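Local coordinates for beta-glucoside phosphorylase BglX (Unidentified, PDB 5VQE), which probably cleaves beta-glucosides by transferring the glucosyl unit to phosphate, as a beta-glucoside phosphorylase of glycoside hydrolase family 3, at residues Asn247-Val252 with Glu259-Gly264; Gly264-Glu269 with His302-Thr307. One frame throughout, in Å; residues are numbered along the deposited sequence. Where two conformers were deposited one is given.

Contact 1. Residues Asn247-Val252 with Glu259-Gly264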
loop_
_atom_site.group_PDB
_atom_site.type_symbol
_atom_site.label_atom_id
_atom_site.label_comp_id
_atom_site.label_asym_id
_atom_site.label_seq_id
_atom_site.Cartn_x
_atom_site.Cartn_y
_atom_site.Cartn_z
ATOM N N ASN A 247 7.145 17.435 -16.810
ATOM C CA ASN A 247 8.442 18.081 -16.998
ATOM C C ASN A 247 9.521 17.066 -17.335
ATOM O O ASN A 247 10.417 17.346 -18.142
ATOM C CB ASN A 247 8.804 18.884 -15.748
ATOM C CG ASN A 247 7.918 20.103 -15.575
ATOM O OD1 ASN A 247 7.602 20.786 -16.544
ATOM N ND2 ASN A 247 7.492 20.369 -14.346
ATOM N N VAL A 248 9.456 15.880 -16.732
ATOM C CA VAL A 248 10.361 14.805 -17.127
ATOM C C VAL A 248 10.033 14.344 -18.537
ATOM O O VAL A 248 10.931 14.063 -19.341
ATOM C CB VAL A 248 10.283 13.645 -16.118
ATOM C CG1 VAL A 248 11.057 12.426 -16.614
ATOM C CG2 VAL A 248 10.820 14.098 -14.762
ATOM N N THR A 249 8.741 14.255 -18.860
ATOM C CA THR A 249 8.341 13.857 -20.203
ATOM C C THR A 249 8.912 14.814 -21.243
ATOM O O THR A 249 9.476 14.381 -22.254
ATOM C CB THR A 249 6.819 13.794 -20.291
ATOM O OG1 THR A 249 6.348 12.776 -19.400
ATOM C CG2 THR A 249 6.361 13.469 -21.714
ATOM N N ARG A 250 8.803 16.126 -20.996
ATOM C CA ARG A 250 9.346 17.101 -21.941
ATOM C C ARG A 250 10.867 17.066 -21.997
ATOM O O ARG A 250 11.447 17.412 -23.032
ATOM C CB ARG A 250 8.892 18.515 -21.591
ATOM C CG ARG A 250 7.441 18.769 -21.878
ATOM C CD ARG A 250 7.108 20.252 -21.851
ATOM N NE ARG A 250 5.681 20.432 -21.615
ATOM C CZ ARG A 250 5.122 20.559 -20.414
ATOM N NH1 ARG A 250 5.868 20.558 -19.318
ATOM N NH2 ARG A 250 3.806 20.705 -20.311
ATOM N N MET A 251 11.533 16.688 -20.903
ATOM C CA MET A 251 12.982 16.532 -20.957
ATOM C C MET A 251 13.363 15.467 -21.971
ATOM O O MET A 251 14.297 15.652 -22.760
ATOM C CB MET A 251 13.539 16.177 -19.575
ATOM C CG MET A 251 15.045 15.878 -19.553
ATOM S SD MET A 251 15.628 15.242 -17.972
ATOM C CE MET A 251 15.150 13.533 -18.137
ATOM N N VAL A 252 12.632 14.350 -21.978
ATOM C CA VAL A 252 12.900 13.285 -22.937
ATOM C C VAL A 252 12.502 13.713 -24.344
ATOM O O VAL A 252 13.202 13.406 -25.316
ATOM C CB VAL A 252 12.165 11.999 -22.513
ATOM C CG1 VAL A 252 12.327 10.912 -23.566
ATOM C CG2 VAL A 252 12.674 11.519 -21.136
ATOM N N GLU A 259 -1.277 17.716 -24.778
ATOM C CA GLU A 259 -2.309 16.692 -24.916
ATOM C C GLU A 259 -1.720 15.315 -25.174
ATOM O O GLU A 259 -2.415 14.313 -24.987
ATOM C CB GLU A 259 -3.282 17.022 -26.057
ATOM C CG GLU A 259 -3.455 18.498 -26.389
ATOM C CD GLU A 259 -2.371 19.016 -27.321
ATOM O OE1 GLU A 259 -2.238 18.490 -28.450
ATOM O OE2 GLU A 259 -1.642 19.939 -26.907
ATOM N N GLU A 260 -0.466 15.240 -25.609
ATOM C CA GLU A 260 0.192 13.966 -25.842
ATOM C C GLU A 260 0.864 13.415 -24.587
ATOM O O GLU A 260 1.292 12.257 -24.599
ATOM C CB GLU A 260 1.225 14.109 -26.967
ATOM C CG GLU A 260 0.611 14.557 -28.303
ATOM C CD GLU A 260 1.637 15.043 -29.327
ATOM O OE1 GLU A 260 2.825 15.239 -28.981
ATOM O OE2 GLU A 260 1.241 15.240 -30.495
ATOM N N ILE A 261 0.949 14.198 -23.511
ATOM C CA ILE A 261 1.615 13.746 -22.293
ATOM C C ILE A 261 0.716 12.747 -21.581
ATOM O O ILE A 261 -0.411 13.070 -21.189
ATOM C CB ILE A 261 1.978 14.931 -21.386
ATOM C CG1 ILE A 261 2.983 15.838 -22.111
ATOM C CG2 ILE A 261 2.572 14.433 -20.059
ATOM C CD1 ILE A 261 3.422 17.062 -21.334
ATOM N N MET A 262 1.217 11.534 -21.403
ATOM C CA MET A 262 0.458 10.434 -20.841
ATOM C C MET A 262 0.935 10.108 -19.434
ATOM O O MET A 262 2.084 10.382 -19.071
ATOM C CB MET A 262 0.601 9.181 -21.721
ATOM C CG MET A 262 -0.175 9.226 -23.031
ATOM S SD MET A 262 -1.937 9.458 -22.787
ATOM C CE MET A 262 -2.189 10.892 -23.825
ATOM N N PRO A 263 0.083 9.506 -18.614
ATOM C CA PRO A 263 0.547 8.992 -17.328
ATOM C C PRO A 263 1.530 7.847 -17.523
ATOM O O PRO A 263 1.628 7.253 -18.599
ATOM C CB PRO A 263 -0.742 8.518 -16.651
ATOM C CG PRO A 263 -1.650 8.177 -17.808
ATOM C CD PRO A 263 -1.341 9.201 -18.851
ATOM N N GLY A 264 2.270 7.554 -16.456
ATOM C CA GLY A 264 3.260 6.497 -16.461
ATOM C C GLY A 264 2.807 5.247 -17.180
ATOM O O GLY A 264 3.533 4.696 -18.012
HETATM O O HOH W 1 3.995 12.232 -18.050
HETATM O O HOH W 2 4.301 10.901 -20.903
#
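I261 meets T249 and R250 of helix 246-252, and these three side chains carry the direct packing of the contact. The I261 side chain points at the helix. Its CG1 lies 4.1 Å from T249 CG2, a methyl-to-methylene touch. Beyond it, CD1 reaches a face of the R250 guanidinium and stands 3.8 Å from NH2. The methyl is offset toward the rim of that flat group, and the two side chains cross at about a right angle. The extended R250 chain brings the group there. N247 OD1 lies at its edge, in plane, and D258 forms a salt bridge with NH2, which probably helps to hold its rotation.

The other side is looser and wet. No direct hydrogen bond joins the segments. At chi1 -64° T249 OG1 lies beside the backbone N and CG2 is anti to it; OG1 bonds Q245 O and also takes two waters. One water donates to T249 OG1 and to M262 O, each at 2.8 Å. The second donates to T249 OG1 and accepts from M262 N, both at 3.2 Å.

The contact closes a short loop after helix 246-252, within the family 3 N-terminal domain. V248 faces helices 216-232 and 268-278, and the backbone of G264 pairs with I243 of strand 237-244.

Contact 2. Residues Gly264-Glu269 with His302-Thr307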
loop_
_atom_site.group_PDB
_atom_site.type_symbol
_atom_site.label_atom_id
_atom_site.label_comp_id
_atom_site.label_asym_id
_atom_site.label_seq_id
_atom_site.Cartn_x
_atom_site.Cartn_y
_atom_site.Cartn_z
ATOM N N GLY A 264 2.270 7.554 -16.456
ATOM C CA GLY A 264 3.260 6.497 -16.461
ATOM C C GLY A 264 2.807 5.247 -17.180
ATOM O O GLY A 264 3.533 4.696 -18.012
ATOM N N SER A 265 1.596 4.796 -16.864
ATOM C CA SER A 265 1.093 3.533 -17.378
ATOM C C SER A 265 0.877 3.538 -18.884
ATOM O O SER A 265 0.647 2.465 -19.449
ATOM C CB SER A 265 -0.218 3.171 -16.665
ATOM O OG SER A 265 -1.169 4.225 -16.729
ATOM N N LEU A 266 0.937 4.706 -19.533
ATOM C CA LEU A 266 0.748 4.836 -20.967
ATOM C C LEU A 266 1.907 5.534 -21.664
ATOM O O LEU A 266 1.835 5.746 -22.880
ATOM C CB LEU A 266 -0.548 5.610 -21.255
ATOM C CG LEU A 266 -1.847 4.835 -21.026
ATOM C CD1 LEU A 266 -3.030 5.769 -20.902
ATOM C CD2 LEU A 266 -2.067 3.852 -22.151
ATOM N N SER A 267 2.974 5.882 -20.947
ATOM C CA SER A 267 3.960 6.849 -21.417
ATOM C C SER A 267 5.244 6.161 -21.860
ATOM O O SER A 267 5.952 5.559 -21.043
ATOM C CB SER A 267 4.272 7.868 -20.326
ATOM O OG SER A 267 5.487 8.537 -20.614
ATOM N N LYS A 268 5.574 6.299 -23.147
ATOM C CA LYS A 268 6.832 5.748 -23.645
ATOM C C LYS A 268 8.028 6.529 -23.109
ATOM O O LYS A 268 9.069 5.942 -22.797
ATOM C CB LYS A 268 6.825 5.729 -25.179
ATOM C CG LYS A 268 6.935 7.076 -25.838
ATOM C CD LYS A 268 6.808 6.958 -27.361
ATOM N N GLU A 269 7.892 7.849 -22.968
ATOM C CA GLU A 269 8.981 8.651 -22.411
ATOM C C GLU A 269 9.357 8.193 -21.005
ATOM O O GLU A 269 10.544 8.131 -20.654
ATOM C CB GLU A 269 8.583 10.129 -22.388
ATOM C CG GLU A 269 8.435 10.761 -23.757
ATOM C CD GLU A 269 7.070 10.550 -24.386
ATOM O OE1 GLU A 269 6.148 10.068 -23.699
ATOM O OE2 GLU A 269 6.916 10.879 -25.582
ATOM N N HIS A 302 -9.846 1.044 -26.101
ATOM C CA HIS A 302 -9.444 0.090 -27.133
ATOM C C HIS A 302 -8.041 0.393 -27.648
ATOM O O HIS A 302 -7.314 -0.530 -28.033
ATOM C CB HIS A 302 -10.480 0.044 -28.270
ATOM C CG HIS A 302 -10.537 1.272 -29.125
ATOM N ND1 HIS A 302 -11.400 2.317 -28.872
ATOM C CD2 HIS A 302 -9.879 1.595 -30.265
ATOM C CE1 HIS A 302 -11.246 3.245 -29.799
ATOM N NE2 HIS A 302 -10.328 2.832 -30.654
ATOM N N GLU A 303 -7.636 1.662 -27.638
ATOM C CA GLU A 303 -6.267 2.031 -27.976
ATOM C C GLU A 303 -5.322 1.877 -26.788
ATOM O O GLU A 303 -4.148 1.535 -26.979
ATOM C CB GLU A 303 -6.206 3.486 -28.457
ATOM C CG GLU A 303 -6.956 3.782 -29.747
ATOM C CD GLU A 303 -7.152 5.282 -29.971
ATOM O OE1 GLU A 303 -6.520 6.091 -29.250
ATOM O OE2 GLU A 303 -7.948 5.651 -30.859
ATOM N N ALA A 304 -5.811 2.130 -25.568
ATOM C CA ALA A 304 -4.923 2.245 -24.411
ATOM C C ALA A 304 -4.266 0.915 -24.075
ATOM O O ALA A 304 -3.061 0.860 -23.806
ATOM C CB ALA A 304 -5.696 2.767 -23.202
ATOM N N LEU A 305 -5.042 -0.167 -24.062
ATOM C CA LEU A 305 -4.518 -1.439 -23.571
ATOM C C LEU A 305 -3.313 -1.910 -24.373
ATOM O O LEU A 305 -2.264 -2.179 -23.762
ATOM C CB LEU A 305 -5.650 -2.475 -23.531
ATOM C CG LEU A 305 -6.817 -2.094 -22.595
ATOM C CD1 LEU A 305 -7.931 -3.118 -22.620
ATOM C CD2 LEU A 305 -6.366 -1.899 -21.144
ATOM N N PRO A 306 -3.358 -2.005 -25.706
ATOM C CA PRO A 306 -2.134 -2.373 -26.430
ATOM C C PRO A 306 -1.068 -1.304 -26.364
ATOM O O PRO A 306 0.123 -1.630 -26.401
ATOM C CB PRO A 306 -2.626 -2.596 -27.864
ATOM C CG PRO A 306 -3.881 -1.790 -27.969
ATOM C CD PRO A 306 -4.506 -1.826 -26.613
ATOM N N THR A 307 -1.456 -0.033 -26.248
ATOM C CA THR A 307 -0.466 1.037 -26.211
ATOM C C THR A 307 0.365 0.973 -24.937
ATOM O O THR A 307 1.571 1.247 -24.970
ATOM C CB THR A 307 -1.154 2.397 -26.344
ATOM O OG1 THR A 307 -1.725 2.524 -27.657
ATOM C CG2 THR A 307 -0.176 3.544 -26.111
#
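The backbones come closest at L266 and T307, whose CA atoms are 6.6 Å apart, where a 3-10 turn, 264-266, passes helix 301-310. Both belong to the glycoside hydrolase family 3 N-terminal domain, of TIM-barrel type. The turn leads into helix 268-278, and S267 is the N-cap of that helix. Its OG bonds L270 N.

L266 carries the contact. Its CG is anti to its own carbonyl carbon (chi1 -74°), and of its two methyls CD2 does the touching. CD2 lies 3.9 Å from A304 CB, an apolar methyl pair. The same CD2 is 3.6 Å from A304 O, so it rests on both the side chain and the backbone of that residue. T307 is a more distant neighbour: its CG2 is 4.4 Å from L266 CD2 and also 4.4 Å from L266 O. No hydrogen bond crosses between the two segments. The packing is buried, and Y295 of helix 293-296 touches both L266 and A304.

Polar atoms around the apolar touch have partners further along the chain from A304 and T307. L266 O accepts from N311 ND2, and S265 O bonds S308 OG. These two bonds tie the turn to the end of helix 301-310 and to the residue after it, next to the leucine packing.

The helix is kinked where P306 has no N-H to offer to the turn before. One turn back from T307, E303 O accepts twice, from the backbone N and from the hydroxyl of T307. The hydroxyl bond is the shorter, with OG1 2.7 Å from E303 O, and OG1 approaches from above the carbonyl plane, 38° out of it, with a C=O...donor angle of 142°.

In the fold
Contacts 1 and 2 follow in series along the chain and share G264, with centres 12 Å apart. Contact 1 packs the loop after helix 246-252 back on that helix; contact 2 then packs the turn that starts helix 268-278 against helix 301-310. They also touch directly: M262 O is 3.6 Å from S267 CB, and V252 CG1 is 3.9 Å from E269 CG. Both lie on the same side of the chain's centre. Neither includes a residue of the pocket of the bound sugar. The L266 side chain is about 14 Å from that 2-deoxy-2-fluoro-alpha-D-glucopyranose. S265 OG bonds H242, in strand 237-244, which also carries the pocket residue M239.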